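Local atomic coordinates of PLP-Dependent L-Arginine Hydroxylase MppP (Streptomyces wadayamensis, PDB entry 5DJ1), a protein that hydroxylates L-arginine with the help of pyridoxal 5'-phosphate, using an aminotransferase fold. Residues Ser86-Ser91 and Asp249-Val254; Val92-Leu97 and Val214-Thr219; Val108-Pro113 and Leu127-Val132; His112-Asn117 and Thr157-Thr162. All coordinates share one frame; numbering follows the deposited sequence.

Overall arrangement
All four contacts are largely buried but differ in depth and chemistry. Contacts 4 and 2 lie near the middle of the chain, their centres about 8 and 10 Å from its centre, whereas those of contacts 1 and 3 are about 17 Å from it, on the two outermost strands of the seven-stranded sheet. Contacts 1 and 2 touch and share helix 90-101: the first combines a tyrosine-leucine CH-pi contact with water bridges beside the second subunit, the second is purely apolar. Contact 3 is backbone hydrogen bonding on an edge strand, with D128 and P131 exposed. Contact 4 shares H112 and P113 with contact 3 but replaces strand pairing with an asparagine grip near a magnesium ion.

Contact 1. Residues Ser86-Ser91 and Asp249-Val254; sequences SCYSSS and DILLGV
The methyl CD1 of L251 sits over one face of the Y88 ring, 3.8 Å from its centroid and 14° off the normal, a CH-pi contact. L251 CB extends this packing to the phenol end, 3.6 Å from Y88 OH. V254 presses its CG2 onto the C87 peptide, 3.4 Å from C87 C.

No direct hydrogen bond spans the segments; two waters bridge them. The Y88 hydroxyl donates to one (2.6 Å from OH), which in turn donates to I250 O, and accepts a longer bond from another that also donates to G253 O. A phenylalanine in place of Y88 would keep the CH-pi packing against L251 but would probably leave both waters without their common partner. G253 has backbone angles at which a CB would jam against the preceding carbonyl O, so glycine suits the place.

Further out, K229 of the second subunit makes a weak bond to Y88 OH. S89 caps V92 N at the start of helix 90-101, and S91 OG binds the phosphate of the cofactor-bearing residue at position 221. A strand leading through a turn to a helix N-terminus that holds the cofactor phosphate is characteristic of fold-type I pyridoxal phosphate enzymes.

Contact 2. Residues Val92-Leu97 and Val214-Thr219; sequences VSMEIL and VVIEDT
I216 holds CG1 anti to its carbonyl carbon (chi1 -58°) and continues extended through chi2, which drives CD1 up to the helix backbone, 3.8 Å from M94 CA, while the other branch, CG2, comes to rest against S93. Across from it, L97 swings CG anti to its backbone nitrogen (chi1 174°), directing its two methyls down at the strand.

S93 is the place of closest approach: its CB lies 3.6 Å from I216 CG2. A serine suits this position because it is small enough to let the branched isoleucine come near, and its hydroxyl is hydrogen-bonded to S89 O, at the N-cap just before the helix. M94 bends at chi2 and chi3, and its thioether crosses the isoleucine at about a right angle, with SD 4.0 Å from CD1. Further along, L97 and V214 reach toward each other tip to tip, CD1 standing 3.9 Å from V214 CG1, and L97 CD2 also meets I216 CD1 at 4.1 Å. An alanine in place of I216 would probably open a gap between strand and helix, taking from S93, M94 and L97 their shared apolar partner.

No hydrogen bond crosses between the segments. Helix 92-97 lies nearly antiparallel to strand 214-218, their axes 9.4 Å apart at 163°. The same strand pairs through its backbone with strands 184-188 and 231-235. L233 of the latter also packs on V214 and I216, while I118, L121 and L122 of helix 116-124 touch M94.

Contact 3. Residues Val108-Pro113 and Leu127-Val132; sequences VALVHP and LDLVPV
V108 lays its CG2 methyl against L127, 3.8 Å from CG, and its CB meets L129 CD2. Along the same side of the sheet L110 adds CD2 near L129 CD1, so V108, L110 and L129 make one greasy surface. On the reverse, A109 CB touches V132 CG2 at 4.0 Å; L146 of helix 144-147 packs on A109, V130 and V132 from this side, where a small alanine side chain is in keeping with the close fit.

Five backbone hydrogen bonds join the parallel strands, alternating in direction: D128 O accepts from V108 N and V108 O from V130 N (2.8 Å), then V130 O from L110 N, L110 O from V132 N and V132 O from H112 N. In the last the donor stands above the carbonyl plane, 40° out of it, and its N-H...O angle falls to 135°. CA-H groups of L129, A109, P131 and V111 supply second, softer contacts to the carbonyls.

P131, with no N-H to offer, is tolerated because its neighbours V130 and V132 do the donating toward strand 108-112. Its CB lies alongside H112 CB, 3.8 Å away, both side chains pointing the same way. The histidine's ND1 bonds to E133, and the rings of H340 and W341 pack edge-to-face with its ring.

Helix 116-124, whose I118 and A119 touch L110 and L129, connects the two strands, making this a beta-alpha-beta unit at the edge of the large sheet.

Contact 4. Residues His112-Asn117 and Thr157-Thr162; sequences HPTFDN and TPNNPT. With MG (magnesium ion), chain G.
N159 and T114 cross at about a right angle, and the asparagine amide uses both its ends. Its ND2 donates to P113 O over 2.9 Å, almost straight at 170° and with the acceptor in the amide plane, while OD1 receives T114 OG1, also at 2.9 Å, in the plane of its own carbonyl. Two grips at once fix the amide's rotation, and E134 takes another bond from ND2. The threonine hydroxyl is where it is because chi1 of -164° sets OG1 anti to the backbone nitrogen; it also meets T156.

N160 runs obliquely across F115, its amide 28° from the ring plane and ND2 3.6 Å from CD1. That amide bonds to O3 of the cofactor-bearing residue at position 221, so the contact touches the active site. P113 and T162 cross at about a right angle, CG to CG2 at 3.9 Å, rigid ring against compact methyl.

Just beyond, D116 turns OD2 to the magnesium ion at 2.4 Å, which also holds two waters, and OD1 bonds to Q338. The contact thus links the loop leading from strand 107-112 into helix 116-124 with the loop after strand 152-156, beside R311 of strand 309-314, which packs on P161 and T162.

Contact 1. Residues Ser86-Ser91 and Asp249-Val254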
loop_
_atom_site.group_PDB
_atom_site.type_symbol
_atom_site.label_atom_id
_atom_site.label_comp_id
_atom_site.label_asym_id
_atom_site.label_seq_id
_atom_site.Cartn_x
_atom_site.Cartn_y
_atom_site.Cartn_z
ATOM N N SER B 86 3.968 -10.334 -0.873
ATOM C CA SER B 86 4.338 -9.247 0.021
ATOM C C SER B 86 3.610 -7.967 -0.359
ATOM O O SER B 86 3.682 -7.531 -1.511
ATOM C CB SER B 86 5.847 -9.008 -0.034
ATOM O OG SER B 86 6.565 -10.131 0.429
ATOM N N CYS B 87 2.941 -7.345 0.610
ATOM C CA CYS B 87 2.147 -6.134 0.382
ATOM C C CYS B 87 2.654 -4.998 1.264
ATOM O O CYS B 87 3.292 -5.235 2.285
ATOM C CB CYS B 87 0.640 -6.350 0.686
ATOM S SG CYS B 87 -0.151 -7.827 -0.081
ATOM N N TYR B 88 2.333 -3.749 0.873
ATOM C CA TYR B 88 2.808 -2.567 1.623
ATOM C C TYR B 88 2.355 -2.596 3.075
ATOM O O TYR B 88 3.023 -2.060 3.959
ATOM C CB TYR B 88 2.296 -1.280 0.954
ATOM C CG TYR B 88 2.718 -1.100 -0.481
ATOM C CD1 TYR B 88 4.057 -1.022 -0.820
ATOM C CD2 TYR B 88 1.761 -0.973 -1.500
ATOM C CE1 TYR B 88 4.438 -0.868 -2.140
ATOM C CE2 TYR B 88 2.122 -0.798 -2.799
ATOM C CZ TYR B 88 3.483 -0.729 -3.115
ATOM O OH TYR B 88 3.873 -0.578 -4.415
ATOM N N SER B 89 1.201 -3.189 3.333
ATOM C CA SER B 89 0.685 -3.303 4.680
ATOM C C SER B 89 -0.326 -4.438 4.708
ATOM O O SER B 89 -0.801 -4.907 3.671
ATOM C CB SER B 89 0.004 -2.033 5.143
ATOM O OG SER B 89 -1.200 -1.844 4.432
ATOM N N SER B 90 -0.723 -4.789 5.927
ATOM C CA SER B 90 -1.780 -5.764 6.120
ATOM C C SER B 90 -3.128 -5.224 5.671
ATOM O O SER B 90 -3.971 -5.996 5.190
ATOM C CB SER B 90 -1.807 -6.163 7.593
ATOM O OG SER B 90 -2.982 -6.854 7.888
ATOM N N SER B 91 -3.331 -3.904 5.753
ATOM C CA SER B 91 -4.596 -3.336 5.266
ATOM C C SER B 91 -4.689 -3.346 3.741
ATOM O O SER B 91 -5.798 -3.513 3.197
ATOM C CB SER B 91 -4.825 -1.916 5.814
ATOM O OG SER B 91 -5.016 -1.931 7.238
ATOM N N ASP B 249 -2.640 -6.148 -9.823
ATOM C CA ASP B 249 -3.158 -4.858 -10.265
ATOM C C ASP B 249 -2.732 -3.738 -9.321
ATOM O O ASP B 249 -2.629 -2.579 -9.730
ATOM C CB ASP B 249 -4.704 -4.887 -10.360
ATOM C CG ASP B 249 -5.231 -5.824 -11.434
ATOM O OD1 ASP B 249 -4.483 -6.135 -12.368
ATOM O OD2 ASP B 249 -6.415 -6.257 -11.341
ATOM N N ILE B 250 -2.515 -4.045 -8.055
ATOM C CA ILE B 250 -2.144 -3.005 -7.104
ATOM C C ILE B 250 -0.619 -2.873 -6.946
ATOM O O ILE B 250 -0.119 -1.760 -6.744
ATOM C CB ILE B 250 -2.847 -3.264 -5.754
ATOM C CG1 ILE B 250 -4.359 -3.080 -5.942
ATOM C CG2 ILE B 250 -2.285 -2.319 -4.652
ATOM C CD1 ILE B 250 -5.181 -3.333 -4.742
ATOM N N LEU B 251 0.180 -3.953 -6.985
ATOM C CA LEU B 251 1.617 -3.745 -6.807
ATOM C C LEU B 251 2.420 -4.892 -7.396
ATOM O O LEU B 251 1.927 -6.005 -7.562
ATOM C CB LEU B 251 1.993 -3.561 -5.324
ATOM C CG LEU B 251 1.860 -4.759 -4.349
ATOM C CD1 LEU B 251 2.746 -4.507 -3.116
ATOM C CD2 LEU B 251 0.415 -5.004 -3.922
ATOM N N LEU B 252 3.677 -4.600 -7.691
ATOM C CA LEU B 252 4.617 -5.617 -8.137
ATOM C C LEU B 252 5.326 -6.283 -6.973
ATOM O O LEU B 252 5.803 -7.412 -7.108
ATOM C CB LEU B 252 5.683 -4.998 -9.033
ATOM C CG LEU B 252 5.281 -4.407 -10.383
ATOM C CD1 LEU B 252 6.451 -3.578 -10.924
ATOM C CD2 LEU B 252 4.870 -5.503 -11.374
ATOM N N GLY B 253 5.402 -5.605 -5.844
ATOM C CA GLY B 253 6.086 -6.129 -4.684
ATOM C C GLY B 253 6.491 -4.976 -3.796
ATOM O O GLY B 253 6.224 -3.820 -4.088
ATOM N N VAL B 254 7.170 -5.329 -2.716
ATOM C CA VAL B 254 7.609 -4.400 -1.699
ATOM C C VAL B 254 9.112 -4.137 -1.852
ATOM O O VAL B 254 9.861 -4.933 -2.435
ATOM C CB VAL B 254 7.217 -5.009 -0.334
ATOM C CG1 VAL B 254 7.971 -4.452 0.807
ATOM C CG2 VAL B 254 5.686 -4.801 -0.158
HETATM O O HOH W 1 1.867 -0.180 -6.080
HETATM O O HOH W 2 6.503 -1.776 -5.702
#

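Contact 2. Residues Val92-Leu97 and Val214-Thr219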
loop_
_atom_site.group_PDB
_atom_site.type_symbol
_atom_site.label_atom_id
_atom_site.label_comp_id
_atom_site.label_asym_id
_atom_site.label_seq_id
_atom_site.Cartn_x
_atom_site.Cartn_y
_atom_site.Cartn_z
ATOM N N VAL B 92 -3.561 -3.202 3.030
ATOM C CA VAL B 92 -3.563 -3.417 1.574
ATOM C C VAL B 92 -3.871 -4.885 1.251
ATOM O O VAL B 92 -4.689 -5.181 0.371
ATOM C CB VAL B 92 -2.227 -2.941 0.957
ATOM C CG1 VAL B 92 -2.100 -3.310 -0.563
ATOM C CG2 VAL B 92 -2.106 -1.455 1.109
ATOM N N SER B 93 -3.250 -5.828 1.988
ATOM C CA SER B 93 -3.611 -7.240 1.864
ATOM C C SER B 93 -5.113 -7.439 2.053
ATOM O O SER B 93 -5.760 -8.181 1.295
ATOM C CB SER B 93 -2.851 -8.086 2.892
ATOM O OG SER B 93 -1.453 -7.870 2.803
ATOM N N MET B 94 -5.683 -6.748 3.032
ATOM C CA MET B 94 -7.099 -6.910 3.351
ATOM C C MET B 94 -7.978 -6.291 2.265
ATOM O O MET B 94 -9.023 -6.845 1.916
ATOM C CB MET B 94 -7.390 -6.305 4.735
ATOM C CG MET B 94 -8.803 -6.542 5.207
ATOM S SD MET B 94 -9.164 -8.283 5.672
ATOM C CE MET B 94 -10.645 -8.490 4.671
ATOM N N GLU B 95 -7.554 -5.162 1.691
ATOM C CA GLU B 95 -8.266 -4.599 0.538
ATOM C C GLU B 95 -8.264 -5.577 -0.639
ATOM O O GLU B 95 -9.289 -5.770 -1.324
ATOM C CB GLU B 95 -7.628 -3.250 0.139
ATOM C CG GLU B 95 -8.111 -2.625 -1.210
ATOM C CD GLU B 95 -9.534 -2.089 -1.171
ATOM O OE1 GLU B 95 -10.142 -2.156 -0.097
ATOM O OE2 GLU B 95 -10.052 -1.592 -2.216
ATOM N N ILE B 96 -7.119 -6.198 -0.901
ATOM C CA ILE B 96 -7.022 -7.191 -1.963
ATOM C C ILE B 96 -7.943 -8.362 -1.673
ATOM O O ILE B 96 -8.682 -8.826 -2.550
ATOM C CB ILE B 96 -5.561 -7.652 -2.129
ATOM C CG1 ILE B 96 -4.728 -6.523 -2.754
ATOM C CG2 ILE B 96 -5.464 -8.897 -2.965
ATOM C CD1 ILE B 96 -3.249 -6.632 -2.475
ATOM N N LEU B 97 -7.928 -8.841 -0.434
ATOM C CA LEU B 97 -8.767 -9.967 -0.074
ATOM C C LEU B 97 -10.253 -9.593 -0.162
ATOM O O LEU B 97 -11.055 -10.336 -0.731
ATOM C CB LEU B 97 -8.401 -10.473 1.322
ATOM C CG LEU B 97 -9.318 -11.582 1.878
ATOM C CD1 LEU B 97 -9.295 -12.836 0.981
ATOM C CD2 LEU B 97 -8.936 -11.919 3.317
ATOM N N VAL B 214 -6.975 -18.443 3.571
ATOM C CA VAL B 214 -6.139 -17.275 3.373
ATOM C C VAL B 214 -5.686 -16.778 4.741
ATOM O O VAL B 214 -6.467 -16.737 5.694
ATOM C CB VAL B 214 -6.866 -16.173 2.555
ATOM C CG1 VAL B 214 -8.222 -15.882 3.090
ATOM C CG2 VAL B 214 -5.980 -14.872 2.472
ATOM N N VAL B 215 -4.411 -16.436 4.849
ATOM C CA VAL B 215 -3.857 -15.849 6.062
ATOM C C VAL B 215 -3.180 -14.548 5.683
ATOM O O VAL B 215 -2.424 -14.498 4.705
ATOM C CB VAL B 215 -2.850 -16.780 6.764
ATOM C CG1 VAL B 215 -2.307 -16.151 8.078
ATOM C CG2 VAL B 215 -3.464 -18.141 7.044
ATOM N N ILE B 216 -3.441 -13.506 6.461
ATOM C CA ILE B 216 -2.727 -12.238 6.337
ATOM C C ILE B 216 -1.835 -12.091 7.563
ATOM O O ILE B 216 -2.325 -11.779 8.661
ATOM C CB ILE B 216 -3.673 -11.043 6.205
ATOM C CG1 ILE B 216 -4.586 -11.209 4.994
ATOM C CG2 ILE B 216 -2.828 -9.742 6.073
ATOM C CD1 ILE B 216 -5.657 -10.093 4.874
ATOM N N GLU B 217 -0.533 -12.321 7.383
ATOM C CA GLU B 217 0.461 -11.989 8.397
ATOM C C GLU B 217 0.820 -10.513 8.280
ATOM O O GLU B 217 0.602 -9.876 7.248
ATOM C CB GLU B 217 1.752 -12.803 8.223
ATOM C CG GLU B 217 1.575 -14.291 8.009
ATOM C CD GLU B 217 1.414 -15.090 9.320
ATOM O OE1 GLU B 217 1.506 -14.494 10.424
ATOM O OE2 GLU B 217 1.197 -16.315 9.225
ATOM N N ASP B 218 1.441 -9.986 9.326
ATOM C CA ASP B 218 1.739 -8.563 9.406
ATOM C C ASP B 218 2.961 -8.394 10.289
ATOM O O ASP B 218 2.969 -8.910 11.409
ATOM C CB ASP B 218 0.557 -7.785 9.993
ATOM C CG ASP B 218 0.837 -6.278 10.161
ATOM O OD1 ASP B 218 1.684 -5.740 9.411
ATOM O OD2 ASP B 218 0.176 -5.629 11.024
ATOM N N THR B 219 3.969 -7.658 9.800
ATOM C CA THR B 219 5.118 -7.349 10.637
ATOM C C THR B 219 4.967 -6.020 11.362
ATOM O O THR B 219 5.745 -5.733 12.277
ATOM C CB THR B 219 6.403 -7.329 9.788
ATOM O OG1 THR B 219 6.350 -6.234 8.871
ATOM C CG2 THR B 219 6.563 -8.598 8.984
#

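Contact 3. Residues Val108-Pro113 and Leu127-Val132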
loop_
_atom_site.group_PDB
_atom_site.type_symbol
_atom_site.label_atom_id
_atom_site.label_comp_id
_atom_site.label_asym_id
_atom_site.label_seq_id
_atom_site.Cartn_x
_atom_site.Cartn_y
_atom_site.Cartn_z
ATOM N N VAL B 108 -20.045 -12.423 4.751
ATOM C CA VAL B 108 -18.880 -12.880 5.494
ATOM C C VAL B 108 -19.247 -12.940 6.968
ATOM O O VAL B 108 -19.842 -11.989 7.500
ATOM C CB VAL B 108 -17.682 -11.937 5.285
ATOM C CG1 VAL B 108 -16.482 -12.343 6.208
ATOM C CG2 VAL B 108 -17.281 -11.885 3.770
ATOM N N ALA B 109 -18.924 -14.053 7.613
ATOM C CA ALA B 109 -19.004 -14.160 9.062
ATOM C C ALA B 109 -17.698 -13.640 9.654
ATOM O O ALA B 109 -16.614 -14.078 9.249
ATOM C CB ALA B 109 -19.263 -15.603 9.479
ATOM N N LEU B 110 -17.807 -12.675 10.570
ATOM C CA LEU B 110 -16.649 -11.973 11.121
ATOM C C LEU B 110 -16.708 -11.961 12.646
ATOM O O LEU B 110 -17.769 -11.720 13.235
ATOM C CB LEU B 110 -16.581 -10.533 10.590
ATOM C CG LEU B 110 -15.485 -9.600 11.116
ATOM C CD1 LEU B 110 -14.074 -10.029 10.727
ATOM C CD2 LEU B 110 -15.789 -8.204 10.593
ATOM N N VAL B 111 -15.563 -12.221 13.284
ATOM C CA VAL B 111 -15.512 -12.259 14.737
ATOM C C VAL B 111 -15.877 -10.875 15.282
ATOM O O VAL B 111 -15.608 -9.838 14.668
ATOM C CB VAL B 111 -14.135 -12.736 15.250
ATOM C CG1 VAL B 111 -12.985 -11.785 14.849
ATOM C CG2 VAL B 111 -14.176 -12.925 16.773
ATOM N N HIS B 112 -16.524 -10.868 16.431
ATOM C CA HIS B 112 -17.070 -9.648 17.007
ATOM C C HIS B 112 -16.795 -9.729 18.517
ATOM O O HIS B 112 -17.201 -10.676 19.152
ATOM C CB HIS B 112 -18.588 -9.542 16.691
ATOM C CG HIS B 112 -19.237 -8.277 17.176
ATOM N ND1 HIS B 112 -20.024 -8.229 18.310
ATOM C CD2 HIS B 112 -19.195 -7.011 16.694
ATOM C CE1 HIS B 112 -20.436 -6.985 18.503
ATOM N NE2 HIS B 112 -19.953 -6.229 17.533
ATOM N N PRO B 113 -16.110 -8.741 19.100
ATOM C CA PRO B 113 -15.491 -7.563 18.484
ATOM C C PRO B 113 -14.271 -7.890 17.672
ATOM O O PRO B 113 -13.716 -8.995 17.805
ATOM C CB PRO B 113 -15.102 -6.708 19.694
ATOM C CG PRO B 113 -14.839 -7.712 20.762
ATOM C CD PRO B 113 -15.836 -8.810 20.544
ATOM N N LEU B 127 -19.536 -6.493 0.778
ATOM C CA LEU B 127 -19.873 -7.694 1.529
ATOM C C LEU B 127 -20.805 -7.320 2.678
ATOM O O LEU B 127 -20.647 -6.275 3.310
ATOM C CB LEU B 127 -18.621 -8.386 2.076
ATOM C CG LEU B 127 -17.636 -9.163 1.184
ATOM C CD1 LEU B 127 -18.326 -10.022 0.162
ATOM C CD2 LEU B 127 -16.639 -8.277 0.543
ATOM N N ASP B 128 -21.809 -8.153 2.906
ATOM C CA ASP B 128 -22.672 -8.047 4.070
ATOM C C ASP B 128 -22.059 -8.900 5.194
ATOM O O ASP B 128 -21.459 -9.939 4.933
ATOM C CB ASP B 128 -24.075 -8.518 3.649
ATOM C CG ASP B 128 -25.158 -8.157 4.621
ATOM O OD1 ASP B 128 -24.936 -7.276 5.454
ATOM O OD2 ASP B 128 -26.254 -8.757 4.524
ATOM N N LEU B 129 -22.133 -8.428 6.432
ATOM C CA LEU B 129 -21.426 -9.086 7.528
ATOM C C LEU B 129 -22.380 -9.743 8.514
ATOM O O LEU B 129 -23.437 -9.193 8.813
ATOM C CB LEU B 129 -20.563 -8.095 8.295
ATOM C CG LEU B 129 -19.592 -7.291 7.427
ATOM C CD1 LEU B 129 -18.858 -6.266 8.275
ATOM C CD2 LEU B 129 -18.604 -8.227 6.734
ATOM N N VAL B 130 -21.967 -10.891 9.044
ATOM C CA VAL B 130 -22.656 -11.605 10.109
ATOM C C VAL B 130 -21.704 -11.685 11.291
ATOM O O VAL B 130 -20.647 -12.299 11.173
ATOM C CB VAL B 130 -23.084 -13.020 9.685
ATOM C CG1 VAL B 130 -23.759 -13.730 10.887
ATOM C CG2 VAL B 130 -24.006 -12.982 8.448
ATOM N N PRO B 131 -22.037 -11.120 12.454
ATOM C CA PRO B 131 -21.106 -11.191 13.585
ATOM C C PRO B 131 -21.106 -12.574 14.200
ATOM O O PRO B 131 -22.156 -13.223 14.278
ATOM C CB PRO B 131 -21.661 -10.151 14.568
ATOM C CG PRO B 131 -23.151 -10.144 14.290
ATOM C CD PRO B 131 -23.222 -10.303 12.775
ATOM N N VAL B 132 -19.923 -13.021 14.635
ATOM C CA VAL B 132 -19.776 -14.212 15.486
ATOM C C VAL B 132 -19.104 -13.781 16.786
ATOM O O VAL B 132 -17.941 -13.351 16.780
ATOM C CB VAL B 132 -18.960 -15.324 14.813
ATOM C CG1 VAL B 132 -18.970 -16.575 15.669
ATOM C CG2 VAL B 132 -19.504 -15.603 13.431
#

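Contact 4. Residues His112-Asn117 and Thr157-Thr162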
loop_
_atom_site.group_PDB
_atom_site.type_symbol
_atom_site.label_atom_id
_atom_site.label_comp_id
_atom_site.label_asym_id
_atom_site.label_seq_id
_atom_site.Cartn_x
_atom_site.Cartn_y
_atom_site.Cartn_z
ATOM N N HIS B 112 -16.524 -10.868 16.431
ATOM C CA HIS B 112 -17.070 -9.648 17.007
ATOM C C HIS B 112 -16.795 -9.729 18.517
ATOM O O HIS B 112 -17.201 -10.676 19.152
ATOM C CB HIS B 112 -18.588 -9.542 16.691
ATOM C CG HIS B 112 -19.237 -8.277 17.176
ATOM N ND1 HIS B 112 -20.024 -8.229 18.310
ATOM C CD2 HIS B 112 -19.195 -7.011 16.694
ATOM C CE1 HIS B 112 -20.436 -6.985 18.503
ATOM N NE2 HIS B 112 -19.953 -6.229 17.533
ATOM N N PRO B 113 -16.110 -8.741 19.100
ATOM C CA PRO B 113 -15.491 -7.563 18.484
ATOM C C PRO B 113 -14.271 -7.890 17.672
ATOM O O PRO B 113 -13.716 -8.995 17.805
ATOM C CB PRO B 113 -15.102 -6.708 19.694
ATOM C CG PRO B 113 -14.839 -7.712 20.762
ATOM C CD PRO B 113 -15.836 -8.810 20.544
ATOM N N THR B 114 -13.832 -6.935 16.855
ATOM C CA THR B 114 -12.503 -7.034 16.271
ATOM C C THR B 114 -12.060 -5.654 15.774
ATOM O O THR B 114 -12.762 -4.653 15.917
ATOM C CB THR B 114 -12.467 -8.086 15.147
ATOM O OG1 THR B 114 -11.110 -8.430 14.845
ATOM C CG2 THR B 114 -13.136 -7.581 13.845
ATOM N N PHE B 115 -10.874 -5.633 15.184
ATOM C CA PHE B 115 -10.277 -4.498 14.492
ATOM C C PHE B 115 -11.264 -4.002 13.446
ATOM O O PHE B 115 -11.446 -4.658 12.418
ATOM C CB PHE B 115 -8.957 -4.948 13.840
ATOM C CG PHE B 115 -8.172 -3.849 13.209
ATOM C CD1 PHE B 115 -7.691 -2.788 13.978
ATOM C CD2 PHE B 115 -7.850 -3.900 11.866
ATOM C CE1 PHE B 115 -6.934 -1.776 13.403
ATOM C CE2 PHE B 115 -7.088 -2.889 11.279
ATOM C CZ PHE B 115 -6.632 -1.823 12.050
ATOM N N ASP B 116 -11.894 -2.855 13.683
ATOM C CA ASP B 116 -13.096 -2.517 12.914
ATOM C C ASP B 116 -12.807 -2.043 11.504
ATOM O O ASP B 116 -13.740 -1.985 10.676
ATOM C CB ASP B 116 -13.925 -1.466 13.657
ATOM C CG ASP B 116 -13.133 -0.197 13.953
ATOM O OD1 ASP B 116 -12.044 -0.299 14.563
ATOM O OD2 ASP B 116 -13.604 0.898 13.561
ATOM N N ASN B 117 -11.534 -1.789 11.188
ATOM C CA ASN B 117 -11.158 -1.522 9.813
ATOM C C ASN B 117 -11.492 -2.692 8.914
ATOM O O ASN B 117 -11.738 -2.500 7.719
ATOM C CB ASN B 117 -9.662 -1.237 9.715
ATOM C CG ASN B 117 -9.330 -0.499 8.492
ATOM O OD1 ASN B 117 -9.949 0.523 8.201
ATOM N ND2 ASN B 117 -8.375 -1.016 7.722
ATOM N N THR B 157 -6.716 -13.511 14.957
ATOM C CA THR B 157 -6.123 -14.299 16.067
ATOM C C THR B 157 -4.607 -14.128 16.100
ATOM O O THR B 157 -3.946 -14.321 15.061
ATOM C CB THR B 157 -6.434 -15.813 15.981
ATOM O OG1 THR B 157 -5.780 -16.506 17.067
ATOM C CG2 THR B 157 -5.997 -16.388 14.647
ATOM N N PRO B 158 -4.054 -13.709 17.263
ATOM C CA PRO B 158 -4.772 -13.226 18.452
ATOM C C PRO B 158 -5.690 -12.045 18.112
ATOM O O PRO B 158 -5.349 -11.210 17.275
ATOM C CB PRO B 158 -3.650 -12.785 19.419
ATOM C CG PRO B 158 -2.382 -13.410 18.871
ATOM C CD PRO B 158 -2.592 -13.530 17.388
ATOM N N ASN B 159 -6.854 -11.976 18.740
ATOM C CA ASN B 159 -7.797 -10.944 18.358
ATOM C C ASN B 159 -7.351 -9.580 18.866
ATOM O O ASN B 159 -6.739 -9.450 19.923
ATOM C CB ASN B 159 -9.190 -11.248 18.895
ATOM C CG ASN B 159 -10.270 -10.451 18.202
ATOM O OD1 ASN B 159 -10.029 -9.758 17.200
ATOM N ND2 ASN B 159 -11.479 -10.553 18.719
ATOM N N ASN B 160 -7.696 -8.560 18.094
ATOM C CA ASN B 160 -7.548 -7.170 18.481
ATOM C C ASN B 160 -8.979 -6.677 18.581
ATOM O O ASN B 160 -9.645 -6.615 17.568
ATOM C CB ASN B 160 -6.745 -6.405 17.427
ATOM C CG ASN B 160 -6.643 -4.879 17.701
ATOM O OD1 ASN B 160 -7.160 -4.342 18.704
ATOM N ND2 ASN B 160 -5.970 -4.179 16.782
ATOM N N PRO B 161 -9.438 -6.241 19.766
ATOM C CA PRO B 161 -8.684 -5.814 20.957
ATOM C C PRO B 161 -8.537 -6.793 22.161
ATOM O O PRO B 161 -7.924 -6.416 23.155
ATOM C CB PRO B 161 -9.489 -4.602 21.424
ATOM C CG PRO B 161 -10.942 -5.030 21.147
ATOM C CD PRO B 161 -10.857 -5.813 19.823
ATOM N N THR B 162 -9.085 -8.000 22.086
ATOM C CA THR B 162 -9.222 -8.830 23.269
ATOM C C THR B 162 -7.989 -9.666 23.586
ATOM O O THR B 162 -7.864 -10.130 24.720
ATOM C CB THR B 162 -10.399 -9.789 23.113
ATOM O OG1 THR B 162 -10.065 -10.742 22.101
ATOM C CG2 THR B 162 -11.695 -9.009 22.743
HETATM MG MG MG G . -15.645 1.877 12.932
HETATM O O HOH W 3 -14.316 2.593 11.315
HETATM O O HOH W 4 -15.101 3.709 14.052
#